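CrtC domain-containing protein (Fusarium vanettenii 77-13-4, PDB 7A0Q) probably catalyses the hydration of the plant isoflavonoid phytoalexin kievitone, as a fungal lyase built from two lipocalin-like domains. Local coordinates at residues 320-325 with 337-342; 93-98 with 300-305; 132-137 with 150-155. One frame throughout, in Å; residues are numbered along the deposited sequence.

Interaction 1: 320-325 with 337-342. With IMD (imidazole), chain F.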
loop_
_atom_site.group_PDB
_atom_site.type_symbol
_atom_site.label_atom_id
_atom_site.label_comp_id
_atom_site.label_asym_id
_atom_site.label_seq_id
_atom_site.Cartn_x
_atom_site.Cartn_y
_atom_site.Cartn_z
ATOM N N GLY A 320 -0.404 0.671 8.803
ATOM C CA GLY A 320 -1.497 1.161 9.613
ATOM C C GLY A 320 -2.511 2.017 8.885
ATOM O O GLY A 320 -2.162 2.926 8.127
ATOM N N PHE A 321 -3.784 1.717 9.114
ATOM C CA PHE A 321 -4.851 2.625 8.715
ATOM C C PHE A 321 -4.692 3.947 9.454
ATOM O O PHE A 321 -4.407 3.967 10.654
ATOM C CB PHE A 321 -6.205 1.992 9.042
ATOM C CG PHE A 321 -7.387 2.795 8.600
ATOM C CD1 PHE A 321 -7.570 3.125 7.265
ATOM C CD2 PHE A 321 -8.345 3.201 9.525
ATOM C CE1 PHE A 321 -8.680 3.854 6.859
ATOM C CE2 PHE A 321 -9.458 3.931 9.132
ATOM C CZ PHE A 321 -9.636 4.261 7.798
ATOM N N ILE A 322 -4.860 5.052 8.728
ATOM C CA ILE A 322 -4.705 6.393 9.284
ATOM C C ILE A 322 -5.861 7.265 8.813
ATOM O O ILE A 322 -6.476 7.015 7.771
ATOM C CB ILE A 322 -3.358 7.052 8.886
ATOM C CG1 ILE A 322 -3.287 7.241 7.364
ATOM C CG2 ILE A 322 -2.162 6.244 9.410
ATOM C CD1 ILE A 322 -2.088 8.068 6.883
ATOM N N THR A 323 -6.160 8.304 9.594
ATOM C CA THR A 323 -7.054 9.371 9.171
ATOM C C THR A 323 -6.293 10.686 9.227
ATOM O O THR A 323 -5.248 10.791 9.875
ATOM C CB THR A 323 -8.314 9.462 10.051
ATOM O OG1 THR A 323 -7.917 9.741 11.399
ATOM C CG2 THR A 323 -9.115 8.159 10.014
ATOM N N PHE A 324 -6.800 11.694 8.524
ATOM C CA PHE A 324 -6.091 12.961 8.542
ATOM C C PHE A 324 -7.046 14.107 8.257
ATOM O O PHE A 324 -8.123 13.933 7.679
ATOM C CB PHE A 324 -4.905 12.984 7.553
ATOM C CG PHE A 324 -5.296 12.851 6.103
ATOM C CD1 PHE A 324 -5.364 11.601 5.498
ATOM C CD2 PHE A 324 -5.567 13.973 5.336
ATOM C CE1 PHE A 324 -5.714 11.479 4.163
ATOM C CE2 PHE A 324 -5.921 13.859 4.004
ATOM C CZ PHE A 324 -5.999 12.602 3.415
ATOM N N SER A 325 -6.626 15.285 8.694
ATOM C CA SER A 325 -7.215 16.547 8.301
ATOM C C SER A 325 -6.120 17.404 7.691
ATOM O O SER A 325 -4.926 17.115 7.815
ATOM C CB SER A 325 -7.853 17.266 9.499
ATOM O OG SER A 325 -6.866 17.574 10.469
ATOM N N GLY A 337 -6.292 6.731 4.836
ATOM C CA GLY A 337 -5.337 6.013 4.009
ATOM C C GLY A 337 -4.512 5.070 4.842
ATOM O O GLY A 337 -4.996 4.501 5.824
ATOM N N LEU A 338 -3.251 4.918 4.446
ATOM C CA LEU A 338 -2.366 3.979 5.119
ATOM C C LEU A 338 -0.972 4.576 5.248
ATOM O O LEU A 338 -0.502 5.290 4.354
ATOM C CB LEU A 338 -2.310 2.641 4.362
ATOM C CG LEU A 338 -1.397 1.554 4.948
ATOM C CD1 LEU A 338 -2.046 0.180 4.837
ATOM C CD2 LEU A 338 -0.016 1.569 4.263
ATOM N N VAL A 339 -0.326 4.301 6.381
ATOM C CA VAL A 339 1.086 4.602 6.573
ATOM C C VAL A 339 1.845 3.288 6.656
ATOM O O VAL A 339 1.413 2.345 7.335
ATOM C CB VAL A 339 1.338 5.473 7.818
ATOM C CG1 VAL A 339 0.918 4.755 9.089
ATOM C CG2 VAL A 339 2.806 5.859 7.866
ATOM N N GLU A 340 2.950 3.207 5.923
ATOM C CA GLU A 340 3.884 2.098 6.027
ATOM C C GLU A 340 5.185 2.603 6.630
ATOM O O GLU A 340 5.732 3.612 6.171
ATOM C CB GLU A 340 4.141 1.473 4.657
ATOM C CG GLU A 340 5.277 0.483 4.654
ATOM C CD GLU A 340 5.467 -0.142 3.300
ATOM O OE1 GLU A 340 4.794 -1.157 3.026
ATOM O OE2 GLU A 340 6.262 0.384 2.497
ATOM N N ILE A 341 5.664 1.920 7.668
ATOM C CA ILE A 341 6.959 2.214 8.272
ATOM C C ILE A 341 7.784 0.946 8.206
ATOM O O ILE A 341 7.408 -0.077 8.795
ATOM C CB ILE A 341 6.841 2.705 9.720
ATOM C CG1 ILE A 341 5.829 3.847 9.826
ATOM C CG2 ILE A 341 8.200 3.167 10.209
ATOM C CD1 ILE A 341 5.599 4.322 11.257
ATOM N N VAL A 342 8.895 1.003 7.481
ATOM C CA VAL A 342 9.717 -0.170 7.215
ATOM C C VAL A 342 11.164 0.156 7.539
ATOM O O VAL A 342 11.657 1.229 7.181
ATOM C CB VAL A 342 9.598 -0.643 5.749
ATOM C CG1 VAL A 342 10.700 -1.662 5.413
ATOM C CG2 VAL A 342 8.215 -1.234 5.490
HETATM N N1 IMD F . 4.974 0.248 0.218
HETATM C C2 IMD F . 4.872 0.975 -0.919
HETATM N N3 IMD F . 3.847 0.470 -1.650
HETATM C C4 IMD F . 3.306 -0.558 -0.975
HETATM C C5 IMD F . 4.012 -0.700 0.204
#

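Interaction 2: 93-98 with 300-305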
loop_
_atom_site.group_PDB
_atom_site.type_symbol
_atom_site.label_atom_id
_atom_site.label_comp_id
_atom_site.label_asym_id
_atom_site.label_seq_id
_atom_site.Cartn_x
_atom_site.Cartn_y
_atom_site.Cartn_z
ATOM N N LEU A 93 -8.062 -5.384 10.096
ATOM C CA LEU A 93 -8.372 -4.408 11.133
ATOM C C LEU A 93 -9.869 -4.153 11.104
ATOM O O LEU A 93 -10.411 -3.770 10.064
ATOM C CB LEU A 93 -7.603 -3.097 10.922
ATOM C CG LEU A 93 -7.905 -1.963 11.911
ATOM C CD1 LEU A 93 -7.418 -2.319 13.316
ATOM C CD2 LEU A 93 -7.313 -0.636 11.438
ATOM N N ASN A 94 -10.531 -4.384 12.236
ATOM C CA ASN A 94 -11.940 -4.050 12.401
ATOM C C ASN A 94 -12.047 -2.587 12.822
ATOM O O ASN A 94 -11.563 -2.210 13.894
ATOM C CB ASN A 94 -12.575 -4.972 13.445
ATOM C CG ASN A 94 -14.072 -4.721 13.632
ATOM O OD1 ASN A 94 -14.523 -3.581 13.679
ATOM N ND2 ASN A 94 -14.839 -5.797 13.764
ATOM N N LEU A 95 -12.688 -1.762 11.990
ATOM C CA LEU A 95 -12.708 -0.331 12.261
ATOM C C LEU A 95 -13.668 0.045 13.383
ATOM O O LEU A 95 -13.559 1.152 13.922
ATOM C CB LEU A 95 -13.061 0.445 10.993
ATOM C CG LEU A 95 -12.039 0.323 9.857
ATOM C CD1 LEU A 95 -12.374 1.300 8.730
ATOM C CD2 LEU A 95 -10.622 0.559 10.368
ATOM N N GLU A 96 -14.589 -0.849 13.748
ATOM C CA GLU A 96 -15.482 -0.562 14.866
ATOM C C GLU A 96 -14.817 -0.853 16.205
ATOM O O GLU A 96 -14.934 -0.061 17.147
ATOM C CB GLU A 96 -16.768 -1.379 14.736
ATOM C CG GLU A 96 -17.770 -1.125 15.864
ATOM C CD GLU A 96 -18.681 -2.316 16.122
ATOM O OE1 GLU A 96 -19.261 -2.389 17.229
ATOM O OE2 GLU A 96 -18.814 -3.182 15.227
ATOM N N THR A 97 -14.120 -1.982 16.313
ATOM C CA THR A 97 -13.623 -2.472 17.591
ATOM C C THR A 97 -12.117 -2.349 17.759
ATOM O O THR A 97 -11.620 -2.572 18.870
ATOM C CB THR A 97 -14.002 -3.947 17.767
ATOM O OG1 THR A 97 -13.264 -4.732 16.817
ATOM C CG2 THR A 97 -15.488 -4.141 17.533
ATOM N N ASN A 98 -11.387 -2.017 16.692
ATOM C CA ASN A 98 -9.926 -2.004 16.614
ATOM C C ASN A 98 -9.308 -3.396 16.672
ATOM O O ASN A 98 -8.079 -3.507 16.772
ATOM C CB ASN A 98 -9.277 -1.134 17.701
ATOM C CG ASN A 98 -9.588 0.339 17.533
ATOM O OD1 ASN A 98 -9.929 0.798 16.441
ATOM N ND2 ASN A 98 -9.477 1.090 18.621
ATOM N N SER A 300 -2.995 10.763 11.692
ATOM C CA SER A 300 -3.012 10.020 12.948
ATOM C C SER A 300 -3.306 8.554 12.692
ATOM O O SER A 300 -4.261 8.223 11.983
ATOM C CB SER A 300 -4.055 10.594 13.910
ATOM O OG SER A 300 -3.800 11.965 14.141
ATOM N N SER A 301 -2.500 7.682 13.284
ATOM C CA SER A 301 -2.782 6.260 13.190
ATOM C C SER A 301 -4.086 5.944 13.917
ATOM O O SER A 301 -4.357 6.473 15.000
ATOM C CB SER A 301 -1.627 5.446 13.763
ATOM O OG SER A 301 -1.845 4.059 13.560
ATOM N N TYR A 302 -4.896 5.079 13.306
ATOM C CA TYR A 302 -6.242 4.799 13.810
ATOM C C TYR A 302 -6.205 4.075 15.153
ATOM O O TYR A 302 -7.051 4.318 16.023
ATOM C CB TYR A 302 -6.994 3.965 12.777
ATOM C CG TYR A 302 -8.490 3.857 12.969
ATOM C CD1 TYR A 302 -9.338 4.893 12.585
ATOM C CD2 TYR A 302 -9.057 2.704 13.491
ATOM C CE1 TYR A 302 -10.712 4.785 12.739
ATOM C CE2 TYR A 302 -10.422 2.588 13.646
ATOM C CZ TYR A 302 -11.242 3.634 13.270
ATOM O OH TYR A 302 -12.605 3.518 13.416
ATOM N N THR A 303 -5.254 3.163 15.324
ATOM C CA THR A 303 -5.070 2.435 16.569
ATOM C C THR A 303 -3.597 2.070 16.686
ATOM O O THR A 303 -2.863 2.058 15.694
ATOM C CB THR A 303 -5.970 1.193 16.633
ATOM O OG1 THR A 303 -6.011 0.706 17.979
ATOM C CG2 THR A 303 -5.452 0.088 15.712
ATOM N N GLU A 304 -3.164 1.789 17.918
ATOM C CA GLU A 304 -1.733 1.707 18.209
ATOM C C GLU A 304 -1.074 0.523 17.506
ATOM O O GLU A 304 -0.091 0.690 16.776
ATOM C CB GLU A 304 -1.496 1.620 19.722
ATOM C CG GLU A 304 -1.823 2.885 20.502
ATOM C CD GLU A 304 -3.316 3.069 20.731
ATOM O OE1 GLU A 304 -4.088 2.134 20.434
ATOM O OE2 GLU A 304 -3.716 4.148 21.214
ATOM N N ASP A 305 -1.578 -0.686 17.742
ATOM C CA ASP A 305 -0.957 -1.906 17.227
ATOM C C ASP A 305 -1.477 -2.178 15.817
ATOM O O ASP A 305 -2.610 -2.627 15.631
ATOM C CB ASP A 305 -1.238 -3.081 18.158
ATOM C CG ASP A 305 -0.646 -4.394 17.655
ATOM O OD1 ASP A 305 0.151 -4.383 16.688
ATOM O OD2 ASP A 305 -0.979 -5.448 18.239
HETATM O O HOH W 1 -4.761 -3.188 17.370
#

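Interaction 3: 132-137 with 150-155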
loop_
_atom_site.group_PDB
_atom_site.type_symbol
_atom_site.label_atom_id
_atom_site.label_comp_id
_atom_site.label_asym_id
_atom_site.label_seq_id
_atom_site.Cartn_x
_atom_site.Cartn_y
_atom_site.Cartn_z
ATOM N N ASN A 132 -4.022 -8.937 -16.443
ATOM C CA ASN A 132 -3.463 -8.735 -15.097
ATOM C C ASN A 132 -3.960 -7.439 -14.458
ATOM O O ASN A 132 -3.273 -6.847 -13.618
ATOM C CB ASN A 132 -1.925 -8.777 -15.115
ATOM C CG ASN A 132 -1.385 -10.099 -15.674
ATOM O OD1 ASN A 132 -1.942 -11.171 -15.408
ATOM N ND2 ASN A 132 -0.314 -10.027 -16.456
ATOM N N LEU A 133 -5.175 -7.009 -14.814
ATOM C CA LEU A 133 -5.746 -5.764 -14.312
ATOM C C LEU A 133 -7.240 -5.906 -14.038
ATOM O O LEU A 133 -7.742 -5.389 -13.037
ATOM C CB LEU A 133 -5.523 -4.633 -15.320
ATOM C CG LEU A 133 -4.079 -4.151 -15.493
ATOM C CD1 LEU A 133 -4.037 -3.192 -16.677
ATOM C CD2 LEU A 133 -3.578 -3.489 -14.214
ATOM N N SER A 134 -7.956 -6.591 -14.934
ATOM C CA SER A 134 -9.409 -6.694 -14.828
ATOM C C SER A 134 -9.849 -7.606 -13.695
ATOM O O SER A 134 -10.968 -7.448 -13.186
ATOM C CB SER A 134 -10.000 -7.192 -16.146
ATOM O OG SER A 134 -9.812 -6.237 -17.168
ATOM N N LYS A 135 -9.001 -8.541 -13.273
ATOM C CA LYS A 135 -9.309 -9.341 -12.094
ATOM C C LYS A 135 -8.011 -9.811 -11.465
ATOM O O LYS A 135 -7.252 -10.558 -12.086
ATOM C CB LYS A 135 -10.209 -10.533 -12.431
ATOM C CG LYS A 135 -10.837 -11.154 -11.189
ATOM C CD LYS A 135 -11.851 -12.233 -11.560
ATOM C CE LYS A 135 -12.470 -12.845 -10.309
ATOM N NZ LYS A 135 -13.357 -14.003 -10.661
ATOM N N LEU A 136 -7.780 -9.365 -10.239
ATOM C CA LEU A 136 -6.672 -9.772 -9.391
ATOM C C LEU A 136 -7.261 -10.305 -8.096
ATOM O O LEU A 136 -8.384 -9.950 -7.725
ATOM C CB LEU A 136 -5.731 -8.591 -9.099
ATOM C CG LEU A 136 -5.036 -7.997 -10.318
ATOM C CD1 LEU A 136 -4.461 -6.612 -9.966
ATOM C CD2 LEU A 136 -3.941 -8.928 -10.799
ATOM N N ARG A 137 -6.502 -11.147 -7.396
ATOM C CA ARG A 137 -6.997 -11.799 -6.188
ATOM C C ARG A 137 -5.931 -11.775 -5.105
ATOM O O ARG A 137 -4.798 -12.204 -5.345
ATOM C CB ARG A 137 -7.419 -13.246 -6.471
ATOM C CG ARG A 137 -8.020 -13.970 -5.253
ATOM C CD ARG A 137 -8.274 -15.473 -5.529
ATOM N NE ARG A 137 -9.109 -15.675 -6.709
ATOM C CZ ARG A 137 -10.442 -15.661 -6.700
ATOM N NH1 ARG A 137 -11.101 -15.456 -5.569
ATOM N NH2 ARG A 137 -11.116 -15.844 -7.827
ATOM N N THR A 150 -11.183 -10.196 -4.490
ATOM C CA THR A 150 -10.844 -9.922 -5.877
ATOM C C THR A 150 -11.049 -8.447 -6.181
ATOM O O THR A 150 -11.854 -7.770 -5.540
ATOM C CB THR A 150 -11.669 -10.764 -6.853
ATOM O OG1 THR A 150 -13.070 -10.510 -6.664
ATOM C CG2 THR A 150 -11.372 -12.246 -6.647
ATOM N N TYR A 151 -10.282 -7.934 -7.138
ATOM C CA TYR A 151 -10.435 -6.524 -7.470
ATOM C C TYR A 151 -10.115 -6.302 -8.940
ATOM O O TYR A 151 -9.399 -7.078 -9.579
ATOM C CB TYR A 151 -9.585 -5.603 -6.556
ATOM C CG TYR A 151 -8.238 -6.167 -6.167
ATOM C CD1 TYR A 151 -8.118 -7.081 -5.125
ATOM C CD2 TYR A 151 -7.086 -5.791 -6.853
ATOM C CE1 TYR A 151 -6.884 -7.620 -4.785
ATOM C CE2 TYR A 151 -5.856 -6.325 -6.518
ATOM C CZ TYR A 151 -5.762 -7.229 -5.483
ATOM O OH TYR A 151 -4.536 -7.764 -5.155
ATOM N N ASP A 152 -10.695 -5.227 -9.466
ATOM C CA ASP A 152 -10.700 -4.895 -10.886
ATOM C C ASP A 152 -10.213 -3.454 -10.992
ATOM O O ASP A 152 -10.785 -2.560 -10.359
ATOM C CB ASP A 152 -12.122 -5.070 -11.445
ATOM C CG ASP A 152 -12.265 -4.691 -12.914
ATOM O OD1 ASP A 152 -11.303 -4.205 -13.543
ATOM O OD2 ASP A 152 -13.384 -4.893 -13.455
ATOM N N ALA A 153 -9.153 -3.238 -11.774
ATOM C CA ALA A 153 -8.418 -1.971 -11.758
ATOM C C ALA A 153 -9.152 -0.878 -12.540
ATOM O O ALA A 153 -8.617 -0.258 -13.458
ATOM C CB ALA A 153 -7.012 -2.183 -12.298
ATOM N N THR A 154 -10.392 -0.625 -12.112
ATOM C CA THR A 154 -11.257 0.422 -12.644
ATOM C C THR A 154 -10.861 1.806 -12.135
ATOM O O THR A 154 -11.715 2.579 -11.700
ATOM C CB THR A 154 -12.704 0.107 -12.244
ATOM O OG1 THR A 154 -12.819 0.217 -10.811
ATOM C CG2 THR A 154 -13.080 -1.287 -12.679
ATOM N N THR A 155 -9.566 2.129 -12.181
ATOM C CA THR A 155 -9.045 3.252 -11.414
ATOM C C THR A 155 -7.768 3.755 -12.084
ATOM O O THR A 155 -6.930 2.954 -12.514
ATOM C CB THR A 155 -8.799 2.825 -9.955
ATOM O OG1 THR A 155 -8.383 3.948 -9.169
ATOM C CG2 THR A 155 -7.760 1.679 -9.861
#

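Interaction 1: 320-325 with 337-342
The Phe321 ring meets Gly337 O obliquely, with CD1 3.3 Å from that oxygen. Beyond the two strands the ring makes edge-to-face contacts with Tyr302 and Phe26. The other flat group is the Glu340 carboxylate, whose OE2 accepts from N1 of a bound imidazole at 2.6 Å. That oxygen also takes the indole NH of Trp219, so two donors hold it. The imidazole probably comes from the crystallisation liquor, and it is hydrogen-bonded to Asp206 as well. The carboxylate of Glu319 lies close to Glu340 OE1.

The backbones pair antiparallel. Gly320 and Val339 exchange two bonds, with Gly320 N to Val339 O at 2.9 Å. Ile322 and Gly337 exchange two more, each at 3.0 Å, between Ile322 N and Gly337 O and between Gly337 N and Ile322 O. Between them Phe321 and Leu338 form a non-hydrogen-bonded pair, and Leu338 CA gives a CA-H...O contact to Gly320 O at 3.2 Å.

On the other face Ile322 and Val339 cross at about a right angle. Ile322 CG2 presses on Val339 CG1 at 3.4 Å, a tight fit. With chi1 at 63°, Ile322 CG1 lies between its backbone N and carbonyl carbon and reaches over the Gly337 peptide, 3.5 Å from Gly337 C. Leu224 and Phe222 of the adjoining strand continue this apolar face. The pairing belongs to the hairpin of strands 317-328 and 331-343, the last two strands of an eight-stranded antiparallel barrel of lipocalin type.

Interaction 2: 93-98 with 300-305
Tyr302 makes the tight part of this contact by reaching across to Leu95. Its hydroxyl donates to Leu95 O at 2.6 Å, in the carbonyl plane and on a lone pair. The same oxygen lies at the ring edge, in the ring plane. Leu95 CD2 sits over one ring face, 4.3 Å from the centroid and 27° off the normal, a CH-pi contact. Chi1 of -166° swings the Tyr302 ring away from its own backbone N and out to the 93-98 turn. Leu93 CD1 touches Thr303 CG2 at 3.9 Å in the same packed part. Phe26 and Phe321 also pack on Leu95.

The side at Asn98 is looser and partly exposed. The Asn98 amide stands nearly upright to the Tyr302 plane, at 86°, with Asn98 OD1 3.4 Å from Tyr302 CE2. Beyond it a water donates to Asp305 O at 2.8 Å and only weakly to Asn98 O.

Asn94 OD1 accepts from Glu96 N and Thr97 N, which fixes the turn that presents Leu95 O. This is an Asx turn, extended by the Thr97 N bond into an Asx motif. Here the end of strand 86-94 and its turn meet the barrel of the second lipocalin-like domain.

Interaction 3: 132-137 with 150-155
Leu136 and Tyr151 pair across an antiparallel beta hairpin of strands 136-142 and 145-152 in the N-terminal lipocalin domain. Two backbone bonds join them, with Tyr151 N to Leu136 O at 2.8 Å. Tyr151 chi1 is 37°, short of the usual +60°. This tucks the ring between its own N and carbonyl carbon and swings it back over the partner strand. Leu136 O then lies over one ring face, towards the rim. Leu136 CB presses on Tyr151 CE2 at 3.4 Å, and Leu136 CD1 reaches the same ring carbon. The Tyr151 hydroxyl bonds to Ser138.

Arg137 and Thr150 lie side by side on the other face and point the same way. The arginine chain runs extended, then bends at chi3 (-55°), which lays its guanidinium against the Thr150 methyl. Salt bridges to Asp148 and Glu128 hold that group. The extended Lys135 chain brings CE within 3.9 Å of Thr150 CG2.

Past the paired strands, Ala153 N donates to Leu133 O at 2.9 Å. Leu133 CD2 meets Ala153 CB at 4.1 Å, with Leu178 packed on both. Thr150 CG2 sits over one face of the Arg137 guanidinium, 3.4 Å from NH1.

In the fold
Interactions 1 and 2 touch, with centres 11 Å apart. They share the barrel, because strands 295-308 and 317-328 are neighbours in it. Phe321 O and Tyr302 N are probably hydrogen-bonded at 2.9 Å, and Phe321 CD2 packs on Leu95 CD2. Interaction 1 is buried strand pairing inside one domain. Interaction 2 joins that domain to the other, mainly through side chains. It is also largely buried, but partly exposed at Asn98 and Tyr302, with a water on its flank. Interaction 3 is remote, its centre about 27 Å from that of interaction 2, though both reach strands of the N-terminal domain. Like interaction 1 it is a hairpin, but only partly buried, and charged residues line one of its faces.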